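Local structure of endo-1,3-beta-glucanase, family GH16 (Zobellia galactanivorans, 4BQ1) at residues A113-G118 against E142-E147; S84-S89 against Y223-I228. The protein probably hydrolyses internal beta-1,3-glucosidic linkages of algal laminarin, the chain described here being the catalytic domain of a longer protein. All blocks are in the same frame, centred on the assembly; numbering follows the deposited sequence.

Interaction 1 of 2, residues A113-G118 against E142-E147; sequences AIWTLG and EIDILE
Ile114 pairs with Leu146, and Thr116 with Ile143, each through two backbone hydrogen bonds, so that 113-118 and 142-147 run antiparallel. Ile114 N lies 2.8 Å from Leu146 O, and Thr116 N 2.7 Å from Ile143 O. The register slips by one residue between these pairs, because Ile145 and Leu146 both face Ile114. Ile114 O therefore takes two donors, Leu146 N at 3.0 Å and, in a weak and bent bond, Ile145 N at 2.9 Å.

Trp115, Glu142 and Asp144 project from the same face of the sheet. Glu142 has an extended chain, with CG anti to the backbone N (chi1 170°), which carries its carboxylate to the six-membered part of the indole; Glu142 OE2 lies 3.4 Å from Trp115 CE3, with carboxylate and ring planes 41° apart. Asp144 runs alongside the tryptophan in the same direction, its OD1 3.5 Å from Trp115 CB. Beyond the pair, Glu142 OE1 accepts from Trp137 NE1. With the Glu142 side chain cut back to an alanine, Trp137 NE1 would probably lose that acceptor and a gap would be likely to open beside the Trp115 ring.

Apolar contacts occupy the other face. Ile114 CD1 reaches Leu146 CB at 3.8 Å, while Ile114 CG2 meets Ile145 CB at 4.1 Å. Tyr189 and Leu191 of strand 187-193 pack against these residues from the opposing layer.

Glu142, Asp144 and Glu147 fit the E-x-D-x-x-E signature of family 16 glycoside hydrolases. The classic beta bulge supplies the extra residue between the aspartate and the second glutamate, so all three acids emerge on one face, as in family members whose catalytic glutamates line the substrate cleft.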
loop_
_atom_site.group_PDB
_atom_site.type_symbol
_atom_site.label_atom_id
_atom_site.label_comp_id
_atom_site.label_asym_id
_atom_site.label_seq_id
_atom_site.Cartn_x
_atom_site.Cartn_y
_atom_site.Cartn_z
ATOM N N ALA A 113 -3.315 -2.105 2.990
ATOM C CA ALA A 113 -2.402 -2.468 1.904
ATOM C C ALA A 113 -1.024 -1.830 2.092
ATOM O O ALA A 113 -0.869 -0.686 2.551
ATOM C CB ALA A 113 -3.000 -2.074 0.529
ATOM N N ILE A 114 -0.056 -2.678 1.618
ATOM C CA ILE A 114 1.319 -2.267 1.451
ATOM C C ILE A 114 1.584 -2.576 -0.029
ATOM O O ILE A 114 1.515 -3.754 -0.450
ATOM C CB ILE A 114 2.306 -3.127 2.337
ATOM C CG1 ILE A 114 1.949 -2.912 3.834
ATOM C CG2 ILE A 114 3.720 -2.656 2.048
ATOM C CD1 ILE A 114 2.660 -3.959 4.715
ATOM N N TRP A 115 1.897 -1.594 -0.833
ATOM C CA TRP A 115 1.911 -1.865 -2.293
ATOM C C TRP A 115 2.754 -0.857 -3.024
ATOM O O TRP A 115 3.238 0.104 -2.411
ATOM C CB TRP A 115 0.477 -1.945 -2.849
ATOM C CG TRP A 115 -0.394 -0.767 -2.614
ATOM C CD1 TRP A 115 -0.846 -0.264 -1.357
ATOM C CD2 TRP A 115 -1.108 -0.011 -3.618
ATOM N NE1 TRP A 115 -1.786 0.756 -1.562
ATOM C CE2 TRP A 115 -1.979 0.932 -2.910
ATOM C CE3 TRP A 115 -1.117 -0.034 -5.031
ATOM C CZ2 TRP A 115 -2.868 1.798 -3.632
ATOM C CZ3 TRP A 115 -1.969 0.807 -5.718
ATOM C CH2 TRP A 115 -2.827 1.688 -5.021
ATOM N N THR A 116 2.956 -1.116 -4.327
ATOM C CA THR A 116 3.697 -0.119 -5.129
ATOM C C THR A 116 2.885 0.216 -6.386
ATOM O O THR A 116 2.098 -0.621 -6.874
ATOM C CB THR A 116 5.107 -0.641 -5.608
ATOM O OG1 THR A 116 4.927 -1.653 -6.621
ATOM C CG2 THR A 116 5.910 -1.328 -4.435
ATOM N N LEU A 117 3.145 1.397 -6.960
ATOM C CA LEU A 117 2.734 1.771 -8.311
ATOM C C LEU A 117 3.977 2.196 -9.040
ATOM O O LEU A 117 4.883 2.815 -8.494
ATOM C CB LEU A 117 1.758 2.957 -8.247
ATOM C CG LEU A 117 0.326 2.647 -7.832
ATOM C CD1 LEU A 117 -0.478 3.895 -7.570
ATOM C CD2 LEU A 117 -0.280 1.752 -8.994
ATOM N N GLY A 118 3.962 1.987 -10.372
ATOM C CA GLY A 118 4.987 2.628 -11.218
ATOM C C GLY A 118 4.933 4.133 -10.989
ATOM O O GLY A 118 3.860 4.759 -10.907
ATOM N N GLU A 142 1.589 -2.407 -10.868
ATOM C CA GLU A 142 1.232 -2.396 -9.427
ATOM C C GLU A 142 1.757 -3.678 -8.850
ATOM O O GLU A 142 1.507 -4.769 -9.393
ATOM C CB GLU A 142 -0.292 -2.300 -9.245
ATOM C CG GLU A 142 -0.737 -2.539 -7.806
ATOM C CD GLU A 142 -2.213 -2.392 -7.615
ATOM O OE1 GLU A 142 -2.871 -1.780 -8.492
ATOM O OE2 GLU A 142 -2.715 -2.692 -6.519
ATOM N N ILE A 143 2.433 -3.609 -7.677
ATOM C CA ILE A 143 2.823 -4.829 -6.889
ATOM C C ILE A 143 2.122 -4.695 -5.518
ATOM O O ILE A 143 2.315 -3.693 -4.777
ATOM C CB ILE A 143 4.292 -4.860 -6.607
ATOM C CG1 ILE A 143 5.095 -4.902 -7.940
ATOM C CG2 ILE A 143 4.564 -6.117 -5.772
ATOM C CD1 ILE A 143 6.620 -4.776 -7.803
ATOM N N ASP A 144 1.277 -5.676 -5.175
ATOM C CA ASP A 144 0.645 -5.683 -3.829
ATOM C C ASP A 144 1.428 -6.613 -2.970
ATOM O O ASP A 144 1.420 -7.858 -3.119
ATOM C CB ASP A 144 -0.788 -6.178 -3.940
ATOM C CG ASP A 144 -1.547 -5.275 -4.903
ATOM O OD1 ASP A 144 -1.488 -4.033 -4.775
ATOM O OD2 ASP A 144 -2.087 -5.777 -5.905
ATOM N N ILE A 145 2.223 -6.000 -2.104
ATOM C CA ILE A 145 3.042 -6.769 -1.149
ATOM C C ILE A 145 2.158 -7.348 -0.029
ATOM O O ILE A 145 2.387 -8.500 0.402
ATOM C CB ILE A 145 4.087 -5.799 -0.571
ATOM C CG1 ILE A 145 5.030 -5.245 -1.683
ATOM C CG2 ILE A 145 4.969 -6.567 0.446
ATOM C CD1 ILE A 145 6.046 -4.228 -1.191
ATOM N N LEU A 146 1.147 -6.613 0.398
ATOM C CA LEU A 146 0.264 -7.101 1.416
ATOM C C LEU A 146 -1.051 -6.453 1.137
ATOM O O LEU A 146 -1.169 -5.200 0.997
ATOM C CB LEU A 146 0.791 -6.655 2.801
ATOM C CG LEU A 146 -0.128 -6.981 4.046
ATOM C CD1 LEU A 146 -1.234 -6.033 4.212
ATOM C CD2 LEU A 146 -0.689 -8.447 4.010
ATOM N N GLU A 147 -2.120 -7.263 1.126
ATOM C CA GLU A 147 -3.525 -6.752 1.311
ATOM C C GLU A 147 -4.207 -7.702 2.249
ATOM O O GLU A 147 -3.857 -8.902 2.269
ATOM C CB GLU A 147 -4.348 -6.685 0.007
ATOM C CG GLU A 147 -3.681 -5.761 -0.961
ATOM C CD GLU A 147 -4.460 -5.748 -2.268
ATOM O OE1 GLU A 147 -5.484 -5.060 -2.418
ATOM O OE2 GLU A 147 -4.054 -6.509 -3.244
#

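Interaction 2 of 2, residues S84-S89 against Y223-I228; sequences SARLNS and YLLLNI
The Tyr223 ring and the Asn88 amide run side by side in the same direction, their planes 39° apart; the ring meets Asn88 obliquely, with Tyr223 CD1 4.0 Å from Asn88 CB. Leu225 CD2 likewise approaches the Arg86 guanidinium obliquely, 3.7 Å from Arg86 NH2. Nearer the backbone, Arg86 lies alongside Asn227, with Arg86 CB 4.0 Å from Asn227 CB. The charged end of Arg86 is held by Glu123 in a salt bridge through NH2 and by Gln33 at NE, and Tyr223 OH bonds to Ser121 and Asn126.

Arg86, Asn88, Leu225 and Asn227 project from the concave face of the beta-jelly-roll sandwich characteristic of this family, while Leu87 and Leu226 turn to the opposite face, where Trp30 and Ile66 pack on Leu226.

Leu87 and Leu226 are the central hydrogen-bonded antiparallel pair, Leu87 N lying 2.9 Å from Leu226 O. Serines close both ends. Ser84 OG donates to a lone pair of Ile228 O at 2.7 Å. A chi1 of 63° turns Ser89 OG so that it accepts from Leu224 N at 2.9 Å; it also bonds Phe91 O. Ser89 N donates to Leu224 O at 2.8 Å.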
loop_
_atom_site.group_PDB
_atom_site.type_symbol
_atom_site.label_atom_id
_atom_site.label_comp_id
_atom_site.label_asym_id
_atom_site.label_seq_id
_atom_site.Cartn_x
_atom_site.Cartn_y
_atom_site.Cartn_z
ATOM N N SER A 84 -9.456 8.113 6.472
ATOM C CA SER A 84 -8.258 7.273 6.679
ATOM C C SER A 84 -7.086 8.041 6.125
ATOM O O SER A 84 -7.179 9.268 5.869
ATOM C CB SER A 84 -8.494 5.935 5.953
ATOM O OG SER A 84 -7.400 5.017 6.249
ATOM N N ALA A 85 -5.924 7.372 6.032
ATOM C CA ALA A 85 -4.750 7.985 5.358
ATOM C C ALA A 85 -4.169 7.080 4.286
ATOM O O ALA A 85 -4.286 5.845 4.352
ATOM C CB ALA A 85 -3.626 8.348 6.422
ATOM N N ARG A 86 -3.570 7.739 3.295
ATOM C CA ARG A 86 -2.948 7.085 2.144
ATOM C C ARG A 86 -1.645 7.792 1.929
ATOM O O ARG A 86 -1.582 8.906 1.409
ATOM C CB ARG A 86 -3.866 7.080 0.878
ATOM C CG ARG A 86 -3.208 6.469 -0.343
ATOM C CD ARG A 86 -4.351 6.250 -1.387
ATOM N NE ARG A 86 -3.780 6.001 -2.732
ATOM C CZ ARG A 86 -4.300 5.082 -3.561
ATOM N NH1 ARG A 86 -5.286 4.270 -3.179
ATOM N NH2 ARG A 86 -3.835 5.024 -4.819
ATOM N N LEU A 87 -0.541 7.114 2.304
ATOM C CA LEU A 87 0.821 7.659 2.180
ATOM C C LEU A 87 1.489 7.119 0.944
ATOM O O LEU A 87 1.207 5.994 0.481
ATOM C CB LEU A 87 1.685 7.286 3.390
ATOM C CG LEU A 87 1.186 7.759 4.752
ATOM C CD1 LEU A 87 2.263 7.303 5.808
ATOM C CD2 LEU A 87 1.022 9.181 4.765
ATOM N N ASN A 88 2.353 7.940 0.376
ATOM C CA ASN A 88 3.238 7.472 -0.717
ATOM C C ASN A 88 4.671 7.828 -0.307
ATOM O O ASN A 88 4.927 8.908 0.219
ATOM C CB ASN A 88 2.998 8.240 -2.021
ATOM C CG ASN A 88 1.558 8.086 -2.608
ATOM O OD1 ASN A 88 0.695 7.288 -2.180
ATOM N ND2 ASN A 88 1.373 8.837 -3.624
ATOM N N SER A 89 5.611 6.919 -0.581
ATOM C CA SER A 89 7.014 7.295 -0.377
ATOM C C SER A 89 7.441 8.356 -1.345
ATOM O O SER A 89 7.088 8.321 -2.551
ATOM C CB SER A 89 7.942 6.051 -0.508
ATOM O OG SER A 89 7.917 5.457 -1.793
ATOM N N TYR A 223 7.007 3.612 -6.581
ATOM C CA TYR A 223 6.967 4.110 -5.190
ATOM C C TYR A 223 6.073 3.280 -4.355
ATOM O O TYR A 223 5.183 2.558 -4.872
ATOM C CB TYR A 223 6.640 5.593 -5.150
ATOM C CG TYR A 223 5.287 5.889 -5.817
ATOM C CD1 TYR A 223 4.035 5.894 -5.108
ATOM C CD2 TYR A 223 5.175 6.209 -7.229
ATOM C CE1 TYR A 223 2.786 6.168 -5.705
ATOM C CE2 TYR A 223 3.927 6.480 -7.826
ATOM C CZ TYR A 223 2.792 6.485 -7.042
ATOM O OH TYR A 223 1.574 6.811 -7.599
ATOM N N LEU A 224 6.269 3.376 -3.033
ATOM C CA LEU A 224 5.517 2.564 -2.062
ATOM C C LEU A 224 4.250 3.344 -1.598
ATOM O O LEU A 224 4.288 4.591 -1.428
ATOM C CB LEU A 224 6.392 2.379 -0.804
ATOM C CG LEU A 224 5.837 1.388 0.213
ATOM C CD1 LEU A 224 5.931 -0.061 -0.341
ATOM C CD2 LEU A 224 6.713 1.476 1.489
ATOM N N LEU A 225 3.182 2.614 -1.356
ATOM C CA LEU A 225 1.919 3.132 -0.787
ATOM C C LEU A 225 1.589 2.341 0.458
ATOM O O LEU A 225 1.827 1.114 0.527
ATOM C CB LEU A 225 0.718 3.080 -1.784
ATOM C CG LEU A 225 0.972 3.845 -3.054
ATOM C CD1 LEU A 225 1.607 2.980 -4.214
ATOM C CD2 LEU A 225 -0.377 4.466 -3.543
ATOM N N LEU A 226 1.026 3.083 1.427
ATOM C CA LEU A 226 0.537 2.507 2.686
ATOM C C LEU A 226 -0.815 3.121 2.969
ATOM O O LEU A 226 -0.937 4.355 3.003
ATOM C CB LEU A 226 1.490 2.891 3.867
ATOM C CG LEU A 226 2.906 2.392 3.700
ATOM C CD1 LEU A 226 3.782 3.098 4.795
ATOM C CD2 LEU A 226 3.010 0.848 3.820
ATOM N N ASN A 227 -1.840 2.316 3.210
ATOM C CA ASN A 227 -3.165 2.914 3.489
ATOM C C ASN A 227 -4.113 1.901 4.154
ATOM O O ASN A 227 -3.800 0.676 4.186
ATOM C CB ASN A 227 -3.843 3.299 2.133
ATOM C CG ASN A 227 -4.099 2.097 1.249
ATOM O OD1 ASN A 227 -3.197 1.490 0.691
ATOM N ND2 ASN A 227 -5.385 1.676 1.181
ATOM N N ILE A 228 -5.244 2.406 4.670
ATOM C CA ILE A 228 -6.385 1.518 4.964
ATOM C C ILE A 228 -7.573 2.054 4.157
ATOM O O ILE A 228 -8.024 3.212 4.406
ATOM C CB ILE A 228 -6.818 1.529 6.465
ATOM C CG1 ILE A 228 -5.654 1.237 7.421
ATOM C CG2 ILE A 228 -7.935 0.472 6.648
ATOM C CD1 ILE A 228 -6.106 1.566 8.845
#

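Overall arrangement
Strand 110-118 joins the two contacts: it pairs with 142-147 in interaction 1 and, along its other side, with the 223-228 strand of interaction 2. Their centres are 10 Å apart. Trp115 belongs to interaction 1 but also bonds interaction 2, its O lying 2.7 Å from Leu225 N and its NE1 2.8 Å from Asn227 OD1, both probable hydrogen bonds. Its side chain thus touches Glu142 and Asp144 of interaction 1 as well as Arg86 and Leu225 of interaction 2. A glycerol, probably from crystallisation, bonds to Glu142 and Glu147 and lies about 5 Å from the Asn227 side chain, consistent with a substrate pocket. The calcium is more remote, about 13 Å from the Ile114 side chain and 12 Å from that of Leu226.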